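Local atomic coordinates of type III CBASS phage resistance system CD-NTase-associated protein Cap8 (PDB entry 6P8P), a protein that probably uses its HORMA domain to regulate a bacterial cGAS-like nucleotidyltransferase in immunity against bacteriophages. Residues A17-W21 against A47-A52; L27-K32 against V90-L96; A36-L40 against L96-M102; S58-V62 against M102-C106. The protein carries 2 engineered substitutions. All blocks are in the same frame, centred on the assembly; numbering follows the deposited sequence.

How the interactions relate
The four contacts illustrate how chemistry follows place in a fold. Interactions 1, 3 and 4 are buried. Interaction 1 joins helices 17-29 and 44-52 through alanine methyls, an isoleucine and an indole, interaction 3 sets helix 35-42 against an indole, and interaction 4 is a strand pair sealed by backbone hydrogen bonds. Interaction 2, partly buried, sits where helix 17-29 ends, and there an amide and two bridging waters lie beside leucine and proline packing. Helix 17-29 serves interactions 1 and 2, strand 101-106 serves 3 and 4. Leu96 is shared by 2 and 3, and the engineered Met102 by 3 and 4, and Met102 also touches Trp21 and Leu28.

Interaction 1. Residues A17-W21 against A47-A52; sequences ALQTW and AASLIA
The carbonyl oxygen of Ala48 accepts the N-H of Ala52 within its own helix, N to O 2.8 Å, and the methyl of Ala17 presses on that same oxygen, CB to O 3.3 Å. No hydrogen bond passes between 17-21 and 47-52. With Ala17, Ala47 and Ala48 at the interface, the pair is a worked example of helices brought close by small residues: the axes of the two short segments approach to 8.3 Å and run 117° apart. Around Ala17 CB gather the methyls of Ala48 and Ala52 and the CG2 branch of Ile51, the last 3.9 Å from it. The other branch ends against the first helix, where Ile51 CD1 lies 3.8 Å from Ala17 O and close to the backbone N and CB of Trp21. Thr20 turns its CG2 to Ile51, while its hydroxyl bonds to Asp16 O and Ser11 OG. Farther along, Trp21 carries the flat surface of the contact. With CG anti to the backbone N (chi1 -178°), the indole swings to Ala47, whose CB stands over one face in a CH-pi contact, 3.4 Å from the centroid of the six-membered ring and 11° off its normal. The indole NE1 is tied to Leu40 O, a bond that should limit rotation of the ring. Helix 35-42 is thus linked to this helix pair, and strand 101-106 lies next to it, touched by Trp21 at Met102 and by Leu50 at Leu104 and Cys106; from the second subunit, Trp113 packs on Ala17, Ala48 and Ala52.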
# COMPACT_ATOMS: atom_id res chain seq x y z
N ALA A 17 -6.63 -9.19 -1.21
CA ALA A 17 -5.61 -8.60 -2.09
C ALA A 17 -4.20 -9.01 -1.68
O ALA A 17 -3.31 -9.18 -2.55
CB ALA A 17 -5.75 -7.08 -2.10
N LEU A 18 -3.95 -9.17 -0.39
CA LEU A 18 -2.62 -9.59 0.03
C LEU A 18 -2.39 -11.08 -0.25
O LEU A 18 -1.29 -11.48 -0.65
CB LEU A 18 -2.42 -9.26 1.51
CG LEU A 18 -1.08 -9.68 2.12
CD1 LEU A 18 -0.58 -8.62 3.13
CD2 LEU A 18 -1.22 -11.00 2.83
N GLN A 19 -3.41 -11.91 -0.04
CA GLN A 19 -3.27 -13.32 -0.40
C GLN A 19 -3.00 -13.48 -1.88
O GLN A 19 -2.27 -14.38 -2.29
CB GLN A 19 -4.52 -14.10 -0.00
CG GLN A 19 -4.76 -14.18 1.48
CD GLN A 19 -6.10 -14.76 1.83
OE1 GLN A 19 -7.10 -14.48 1.16
NE2 GLN A 19 -6.14 -15.57 2.90
N THR A 20 -3.60 -12.62 -2.70
CA THR A 20 -3.37 -12.64 -4.14
C THR A 20 -1.92 -12.30 -4.45
O THR A 20 -1.24 -13.01 -5.18
CB THR A 20 -4.30 -11.63 -4.82
OG1 THR A 20 -5.68 -11.89 -4.49
CG2 THR A 20 -4.11 -11.69 -6.36
N TRP A 21 -1.40 -11.23 -3.85
CA TRP A 21 0.01 -10.90 -4.09
C TRP A 21 0.94 -12.01 -3.63
O TRP A 21 1.89 -12.36 -4.34
CB TRP A 21 0.38 -9.61 -3.37
CG TRP A 21 1.77 -9.15 -3.59
CD1 TRP A 21 2.72 -8.99 -2.63
CD2 TRP A 21 2.38 -8.80 -4.83
NE1 TRP A 21 3.89 -8.51 -3.20
CE2 TRP A 21 3.70 -8.41 -4.56
CE3 TRP A 21 1.92 -8.74 -6.16
CZ2 TRP A 21 4.56 -7.95 -5.54
CZ3 TRP A 21 2.79 -8.32 -7.16
CH2 TRP A 21 4.10 -7.93 -6.84
N ALA A 47 1.48 -3.23 -3.76
CA ALA A 47 0.94 -4.17 -4.73
C ALA A 47 -0.46 -4.62 -4.35
O ALA A 47 -1.36 -4.68 -5.20
CB ALA A 47 1.88 -5.36 -4.84
N ALA A 48 -0.67 -4.93 -3.06
CA ALA A 48 -2.00 -5.28 -2.59
C ALA A 48 -2.97 -4.13 -2.77
O ALA A 48 -4.14 -4.33 -3.09
CB ALA A 48 -1.92 -5.73 -1.13
N SER A 49 -2.52 -2.90 -2.55
CA SER A 49 -3.41 -1.76 -2.77
C SER A 49 -3.92 -1.72 -4.20
O SER A 49 -5.11 -1.49 -4.44
CB SER A 49 -2.66 -0.45 -2.45
OG SER A 49 -3.44 0.71 -2.71
N LEU A 50 -3.03 -1.96 -5.15
CA LEU A 50 -3.40 -1.93 -6.56
C LEU A 50 -4.33 -3.09 -6.91
O LEU A 50 -5.25 -2.93 -7.71
CB LEU A 50 -2.14 -1.98 -7.43
CG LEU A 50 -1.21 -0.78 -7.33
CD1 LEU A 50 0.13 -1.10 -8.00
CD2 LEU A 50 -1.86 0.45 -7.90
N ILE A 51 -4.07 -4.27 -6.36
CA ILE A 51 -4.97 -5.40 -6.57
C ILE A 51 -6.34 -5.10 -6.00
O ILE A 51 -7.37 -5.41 -6.62
CB ILE A 51 -4.36 -6.67 -5.95
CG1 ILE A 51 -3.13 -7.07 -6.75
CG2 ILE A 51 -5.39 -7.78 -5.90
CD1 ILE A 51 -2.24 -8.08 -6.03
N ALA A 52 -6.40 -4.50 -4.81
CA ALA A 52 -7.69 -4.17 -4.22
C ALA A 52 -8.46 -3.19 -5.10
O ALA A 52 -9.70 -3.17 -5.07
CB ALA A 52 -7.49 -3.59 -2.80

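Interaction 2. Residues L27-K32 against V90-L96; sequences LLTQGK and VLGFEPL
The side-chain amide of Gln30 and the ring of Pro95 approach each other from the two segments, Gln30 OE1 lying 3.5 Å from Pro95 CD. At the nitrogen end of the amide, Gln30 NE2 donates to Phe93 O at 3.0 Å. The bond is bent, 144° at the hydrogen, and the carbonyl oxygen lies 24° out of the amide plane. The Phe93 ring itself has Leu91 CB above one face, offset toward its rim. An extended chain beyond CG takes the Gln30 amide from a residue of positive phi, just after the helix has ended, across to the loop. A water accepts from Gln30 NE2 and from Leu91 N and donates to Leu27 O, and a second joins Leu28 O to Leu96 N. Beneath this polar layer the leucines pack: Leu27 crosses Leu91 at about a right angle, CG to CD1 3.8 Å, and Leu28 CD2 rests 3.8 Å from Pro95 CB. Lys32, closing a type I' turn from Thr29, stands near the Glu94 carboxylate, although the placing of its NZ is doubtful. Ile72 of strand 69-75 touches both Leu27 and Leu28. The chemistry is that of a helix terminus: the last-turn carbonyls of Leu27 and Leu28 lie beyond the regular helical bonding, and one water apiece links them to loop N-H groups, while Gln30 NE2 bonds Phe93 O and the first water.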
# COMPACT_ATOMS: atom_id res chain seq x y z
N LEU A 27 4.50 -17.72 -7.36
CA LEU A 27 4.62 -18.07 -8.77
C LEU A 27 5.94 -17.59 -9.36
O LEU A 27 6.61 -18.32 -10.10
CB LEU A 27 3.46 -17.45 -9.54
CG LEU A 27 3.43 -17.82 -11.03
CD1 LEU A 27 2.72 -19.15 -11.24
CD2 LEU A 27 2.77 -16.69 -11.83
N LEU A 28 6.34 -16.37 -9.00
CA LEU A 28 7.50 -15.76 -9.64
C LEU A 28 8.83 -16.11 -9.01
O LEU A 28 9.85 -15.96 -9.68
CB LEU A 28 7.34 -14.25 -9.66
CG LEU A 28 6.22 -13.70 -10.53
CD1 LEU A 28 6.04 -12.19 -10.33
CD2 LEU A 28 6.48 -14.01 -11.99
N THR A 29 8.84 -16.57 -7.75
CA THR A 29 10.09 -16.83 -7.06
C THR A 29 10.32 -18.30 -6.79
O THR A 29 11.47 -18.69 -6.59
CB THR A 29 10.18 -16.08 -5.73
OG1 THR A 29 9.13 -16.50 -4.85
CG2 THR A 29 10.09 -14.57 -5.96
N GLN A 30 9.27 -19.11 -6.76
CA GLN A 30 9.40 -20.57 -6.82
C GLN A 30 10.21 -21.10 -5.65
O GLN A 30 11.08 -21.95 -5.80
CB GLN A 30 10.00 -21.01 -8.16
CG GLN A 30 9.14 -20.66 -9.37
CD GLN A 30 9.82 -20.93 -10.70
OE1 GLN A 30 11.05 -20.93 -10.79
NE2 GLN A 30 9.02 -21.14 -11.74
N GLY A 31 9.95 -20.56 -4.47
CA GLY A 31 10.60 -21.02 -3.27
C GLY A 31 12.01 -20.55 -3.04
O GLY A 31 12.65 -21.01 -2.09
N LYS A 32 12.53 -19.64 -3.85
CA LYS A 32 13.92 -19.20 -3.70
C LYS A 32 13.99 -18.00 -2.76
O LYS A 32 13.38 -16.96 -3.03
CB LYS A 32 14.53 -18.83 -5.04
CG LYS A 32 14.64 -19.97 -6.00
CD LYS A 32 15.37 -19.51 -7.24
CE LYS A 32 15.15 -20.49 -8.38
NZ LYS A 32 15.40 -19.83 -9.68
N VAL A 90 2.14 -23.59 -12.48
CA VAL A 90 3.54 -23.27 -12.29
C VAL A 90 4.19 -22.92 -13.62
O VAL A 90 3.86 -23.47 -14.67
CB VAL A 90 4.27 -24.45 -11.61
CG1 VAL A 90 5.75 -24.17 -11.47
CG2 VAL A 90 3.65 -24.74 -10.25
N LEU A 91 5.12 -21.99 -13.57
CA LEU A 91 5.82 -21.53 -14.75
C LEU A 91 6.99 -22.47 -15.05
O LEU A 91 7.71 -22.89 -14.14
CB LEU A 91 6.34 -20.10 -14.54
CG LEU A 91 5.24 -19.04 -14.51
CD1 LEU A 91 5.80 -17.73 -13.97
CD2 LEU A 91 4.61 -18.80 -15.86
N GLY A 92 7.17 -22.78 -16.34
CA GLY A 92 8.21 -23.71 -16.75
C GLY A 92 9.55 -23.06 -17.05
O GLY A 92 10.23 -23.46 -18.00
N PHE A 93 9.94 -22.08 -16.23
CA PHE A 93 11.20 -21.35 -16.35
C PHE A 93 11.37 -20.53 -15.08
O PHE A 93 10.44 -20.39 -14.28
CB PHE A 93 11.22 -20.44 -17.58
CG PHE A 93 10.07 -19.46 -17.63
CD1 PHE A 93 8.86 -19.82 -18.18
CD2 PHE A 93 10.22 -18.18 -17.11
CE1 PHE A 93 7.79 -18.93 -18.20
CE2 PHE A 93 9.16 -17.28 -17.14
CZ PHE A 93 7.95 -17.66 -17.69
N GLU A 94 12.59 -20.00 -14.88
CA GLU A 94 12.88 -19.13 -13.74
C GLU A 94 12.40 -17.71 -14.06
O GLU A 94 13.05 -17.00 -14.84
CB GLU A 94 14.37 -19.13 -13.41
CG GLU A 94 14.76 -18.20 -12.25
CD GLU A 94 16.25 -18.20 -11.92
OE1 GLU A 94 16.98 -19.08 -12.44
OE2 GLU A 94 16.69 -17.35 -11.12
N PRO A 95 11.28 -17.25 -13.50
CA PRO A 95 10.60 -16.08 -14.08
C PRO A 95 11.28 -14.75 -13.78
O PRO A 95 10.94 -13.74 -14.42
CB PRO A 95 9.21 -16.15 -13.43
CG PRO A 95 9.06 -17.51 -12.87
CD PRO A 95 10.45 -17.92 -12.48
N LEU A 96 12.20 -14.69 -12.83
CA LEU A 96 12.95 -13.46 -12.56
C LEU A 96 14.46 -13.66 -12.77
O LEU A 96 15.28 -12.99 -12.16
CB LEU A 96 12.67 -12.96 -11.15
CG LEU A 96 11.21 -12.61 -10.84
CD1 LEU A 96 11.06 -12.12 -9.41
CD2 LEU A 96 10.64 -11.59 -11.80
O HOH W 1 6.05 -20.80 -10.89
O HOH W 2 12.63 -16.28 -10.26

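Interaction 3. Residues A36-L40 against L96-M102; sequences ARSEL and LKGDWGM. Engineered in segment 96-102: Met102 (natural residue Val).
Ala36 sets its methyl over one face of the Trp100 indole, offset toward the rim, with CB 3.8 Å from NE1. Leu96 CD1 reaches the same methyl at 4.0 Å from Ala36 CB and lies above the indole on that face too, so both aliphatic groups share one side of the ring. A helical turn on, Glu39 extends obliquely past the indole, its carboxylate plane 47° from that of the ring. Glu39 OE1 comes 3.8 Å from Trp100 CH2, but its hydrogen bond goes to Ser122 OG. Leu40 completes the segment and touches three residues. Its CD1 meets Trp100 CH2 at 3.6 Å, the two side chains running past one another head to tail. Toward Leu96 it is tip to tip, CD1 to CD1 4.0 Å. Met102, an engineered residue modelled in two conformers, crosses Leu40 at about a right angle, and in the conformer described its SD lies 3.8 Å from Leu40 CG. With CG between its backbone N and carbonyl carbon (chi1 66°), Trp100 places its ring against the helix; Arg124 makes a cation-pi contact with the indole and a salt bridge to Asp99. No hydrogen bond joins the two segments, which meet by apolar packing. A helix lying against the start of a strand and the loop leading into it, with the loop's Trp100 packed on the helix, is a helix-on-sheet arrangement, consistent with the alpha/beta core of a HORMA domain.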
# COMPACT_ATOMS: atom_id res chain seq x y z
N ALA A 36 15.36 -11.01 -4.94
CA ALA A 36 14.14 -10.80 -5.73
C ALA A 36 12.89 -11.02 -4.88
O ALA A 36 11.96 -10.20 -4.86
CB ALA A 36 14.14 -11.72 -6.95
N ARG A 37 12.83 -12.15 -4.16
CA ARG A 37 11.66 -12.42 -3.35
C ARG A 37 11.52 -11.38 -2.25
O ARG A 37 10.40 -10.93 -1.95
CB ARG A 37 11.70 -13.80 -2.71
CG ARG A 37 10.42 -14.16 -2.00
CD ARG A 37 10.34 -15.64 -1.63
NE ARG A 37 11.09 -15.92 -0.42
CZ ARG A 37 11.26 -17.14 0.09
NH1 ARG A 37 10.74 -18.20 -0.52
NH2 ARG A 37 11.95 -17.29 1.22
N SER A 38 12.65 -10.97 -1.66
CA SER A 38 12.60 -9.94 -0.63
C SER A 38 12.05 -8.64 -1.18
O SER A 38 11.27 -7.95 -0.49
CB SER A 38 14.00 -9.71 -0.04
OG SER A 38 14.39 -10.83 0.75
N GLU A 39 12.45 -8.26 -2.39
CA GLU A 39 11.95 -7.01 -2.95
C GLU A 39 10.45 -7.11 -3.26
O GLU A 39 9.70 -6.16 -2.99
CB GLU A 39 12.70 -6.62 -4.21
CG GLU A 39 14.03 -5.93 -3.94
CD GLU A 39 14.71 -5.39 -5.20
OE1 GLU A 39 14.03 -4.93 -6.14
OE2 GLU A 39 15.95 -5.41 -5.25
N LEU A 40 10.02 -8.22 -3.84
CA LEU A 40 8.59 -8.39 -4.10
C LEU A 40 7.77 -8.34 -2.81
O LEU A 40 6.70 -7.72 -2.76
CB LEU A 40 8.34 -9.71 -4.83
CG LEU A 40 8.43 -9.65 -6.36
CD1 LEU A 40 9.76 -9.28 -6.86
CD2 LEU A 40 8.06 -11.07 -6.87
N LEU A 96 12.20 -14.69 -12.83
CA LEU A 96 12.95 -13.46 -12.56
C LEU A 96 14.46 -13.66 -12.77
O LEU A 96 15.28 -12.99 -12.16
CB LEU A 96 12.67 -12.96 -11.15
CG LEU A 96 11.21 -12.61 -10.84
CD1 LEU A 96 11.06 -12.12 -9.41
CD2 LEU A 96 10.64 -11.59 -11.80
N LYS A 97 14.82 -14.54 -13.69
CA LYS A 97 16.22 -14.83 -13.94
C LYS A 97 16.98 -13.59 -14.39
O LYS A 97 16.51 -12.83 -15.25
CB LYS A 97 16.31 -15.92 -15.00
CG LYS A 97 17.73 -16.45 -15.22
CD LYS A 97 17.67 -17.57 -16.25
CE LYS A 97 18.96 -18.38 -16.25
NZ LYS A 97 20.14 -17.50 -16.38
N GLY A 98 18.16 -13.38 -13.80
CA GLY A 98 19.06 -12.37 -14.33
C GLY A 98 18.58 -10.97 -14.05
O GLY A 98 18.13 -10.65 -12.95
N ASP A 99 18.65 -10.13 -15.08
CA ASP A 99 18.31 -8.70 -15.00
C ASP A 99 16.79 -8.58 -15.11
O ASP A 99 16.22 -8.36 -16.18
CB ASP A 99 19.02 -7.92 -16.09
CG ASP A 99 18.68 -6.45 -16.06
OD1 ASP A 99 18.23 -5.96 -15.02
OD2 ASP A 99 18.86 -5.79 -17.10
N TRP A 100 16.12 -8.74 -13.98
CA TRP A 100 14.68 -8.86 -13.96
C TRP A 100 14.02 -7.52 -13.68
O TRP A 100 14.64 -6.58 -13.17
CB TRP A 100 14.24 -9.89 -12.91
CG TRP A 100 14.53 -9.52 -11.49
CD1 TRP A 100 15.67 -9.79 -10.78
CD2 TRP A 100 13.66 -8.81 -10.59
NE1 TRP A 100 15.56 -9.31 -9.50
CE2 TRP A 100 14.34 -8.68 -9.37
CE3 TRP A 100 12.37 -8.26 -10.72
CZ2 TRP A 100 13.77 -8.05 -8.27
CZ3 TRP A 100 11.82 -7.62 -9.63
CH2 TRP A 100 12.52 -7.52 -8.43
N GLY A 101 12.74 -7.44 -14.03
CA GLY A 101 11.95 -6.27 -13.69
C GLY A 101 10.50 -6.67 -13.59
O GLY A 101 10.09 -7.76 -14.00
N MET A 102 9.71 -5.78 -13.00
CA MET A 102 8.28 -5.98 -12.88
C MET A 102 7.56 -4.66 -13.08
O MET A 102 7.98 -3.63 -12.55
CB MET A 102 7.89 -6.57 -11.52
CG MET A 102 8.20 -8.01 -11.35
SD MET A 102 7.47 -8.63 -9.85
CE MET A 102 5.72 -8.41 -10.19

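Interaction 4. Residues S58-V62 against M102-C106; sequences SAPIV and MSLPC. Engineered in segment 102-106: Met102 (natural residue Val).
Ile61, Pro105 and Val62 carry this contact, the first two with equal buried surface. Ile61 divides its branches between neighbours: CG1 lies 3.7 Å from Pro105 CD, crossing it obliquely, whereas CG2 meets Leu104 CD2 at 3.9 Å, the two side chains running alongside in a common direction. The Ile61 chi1 of -65° sends CG1 to Pro105 and CG2, anti to the backbone N, to Leu104. In the conformer described here, the engineered Met102 also brings CE against CG2 of Ile61. The Pro105 ring packs against residues 59-60, just before strand 61-64, with CG 3.3 Å from Ala59 O and CB 3.8 Å from Ala59 CB. Val62 supplies the backbone bonding. It forms an antiparallel hydrogen-bonded pair with Ser103, Val62 N to Ser103 O at 3.0 Å and Ser103 N to Val62 O at 2.8 Å, the former nearly straight at 168°. Each oxygen also receives a CA-H contact, from Ile61 CA and Met102 CA respectively. Both side chains of the pair lie on one face of the sheet, where Ser103 OG is hydrogen-bonded to Arg128 NH1, and Arg128 NH2 donates to Pro60 O. The chemistry changes along the strands: paired amides hold Val62 to Ser103, but neither Pro60 nor Pro105 has an N-H, so toward Ala59 the chains meet by van der Waals contacts, including Ala59 O on Pro105 CG.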
# COMPACT_ATOMS: atom_id res chain seq x y z
N SER A 58 -7.61 -5.76 -16.27
CA SER A 58 -7.54 -5.61 -17.72
C SER A 58 -6.17 -5.17 -18.21
O SER A 58 -5.99 -4.98 -19.42
CB SER A 58 -8.60 -4.62 -18.21
OG SER A 58 -9.89 -5.10 -17.89
N ALA A 59 -5.20 -5.00 -17.32
CA ALA A 59 -3.86 -4.60 -17.64
C ALA A 59 -2.99 -5.52 -16.78
O ALA A 59 -3.16 -5.54 -15.57
CB ALA A 59 -3.57 -3.14 -17.33
N PRO A 60 -2.05 -6.25 -17.36
CA PRO A 60 -1.33 -7.27 -16.57
C PRO A 60 -0.20 -6.70 -15.72
O PRO A 60 0.40 -5.68 -16.03
CB PRO A 60 -0.80 -8.23 -17.64
CG PRO A 60 -0.60 -7.34 -18.86
CD PRO A 60 -1.72 -6.32 -18.81
N ILE A 61 0.05 -7.39 -14.61
CA ILE A 61 1.36 -7.35 -13.96
C ILE A 61 2.35 -8.05 -14.88
O ILE A 61 2.10 -9.16 -15.35
CB ILE A 61 1.30 -8.03 -12.59
CG1 ILE A 61 0.39 -7.26 -11.66
CG2 ILE A 61 2.72 -8.17 -12.05
CD1 ILE A 61 -0.10 -8.06 -10.46
N VAL A 62 3.44 -7.37 -15.24
CA VAL A 62 4.38 -7.93 -16.21
C VAL A 62 5.74 -8.12 -15.60
O VAL A 62 6.38 -7.15 -15.18
CB VAL A 62 4.50 -7.07 -17.47
CG1 VAL A 62 5.45 -7.74 -18.46
CG2 VAL A 62 3.14 -6.84 -18.09
N MET A 102 9.71 -5.78 -13.00
CA MET A 102 8.28 -5.98 -12.88
C MET A 102 7.56 -4.66 -13.08
O MET A 102 7.98 -3.63 -12.55
CB MET A 102 7.89 -6.57 -11.52
CG MET A 102 8.20 -8.01 -11.35
SD MET A 102 7.47 -8.63 -9.85
CE MET A 102 5.72 -8.41 -10.19
N SER A 103 6.48 -4.69 -13.85
CA SER A 103 5.69 -3.50 -14.16
C SER A 103 4.28 -3.71 -13.66
O SER A 103 3.56 -4.58 -14.16
CB SER A 103 5.69 -3.19 -15.65
OG SER A 103 4.85 -2.07 -15.87
N LEU A 104 3.90 -2.94 -12.66
CA LEU A 104 2.59 -3.03 -12.05
C LEU A 104 1.63 -2.03 -12.68
O LEU A 104 1.95 -0.83 -12.76
CB LEU A 104 2.69 -2.75 -10.56
CG LEU A 104 3.73 -3.51 -9.73
CD1 LEU A 104 3.60 -3.16 -8.26
CD2 LEU A 104 3.59 -5.01 -9.92
N PRO A 105 0.43 -2.47 -13.05
CA PRO A 105 -0.58 -1.54 -13.56
C PRO A 105 -1.13 -0.68 -12.43
O PRO A 105 -1.35 -1.15 -11.31
CB PRO A 105 -1.65 -2.46 -14.18
CG PRO A 105 -1.59 -3.69 -13.27
CD PRO A 105 -0.10 -3.84 -12.92
N CYS A 106 -1.38 0.57 -12.76
CA CYS A 106 -1.83 1.53 -11.78
C CYS A 106 -2.68 2.62 -12.39
O CYS A 106 -2.31 3.16 -13.43
CB CYS A 106 -0.59 2.14 -11.11
SG CYS A 106 -0.93 3.43 -9.86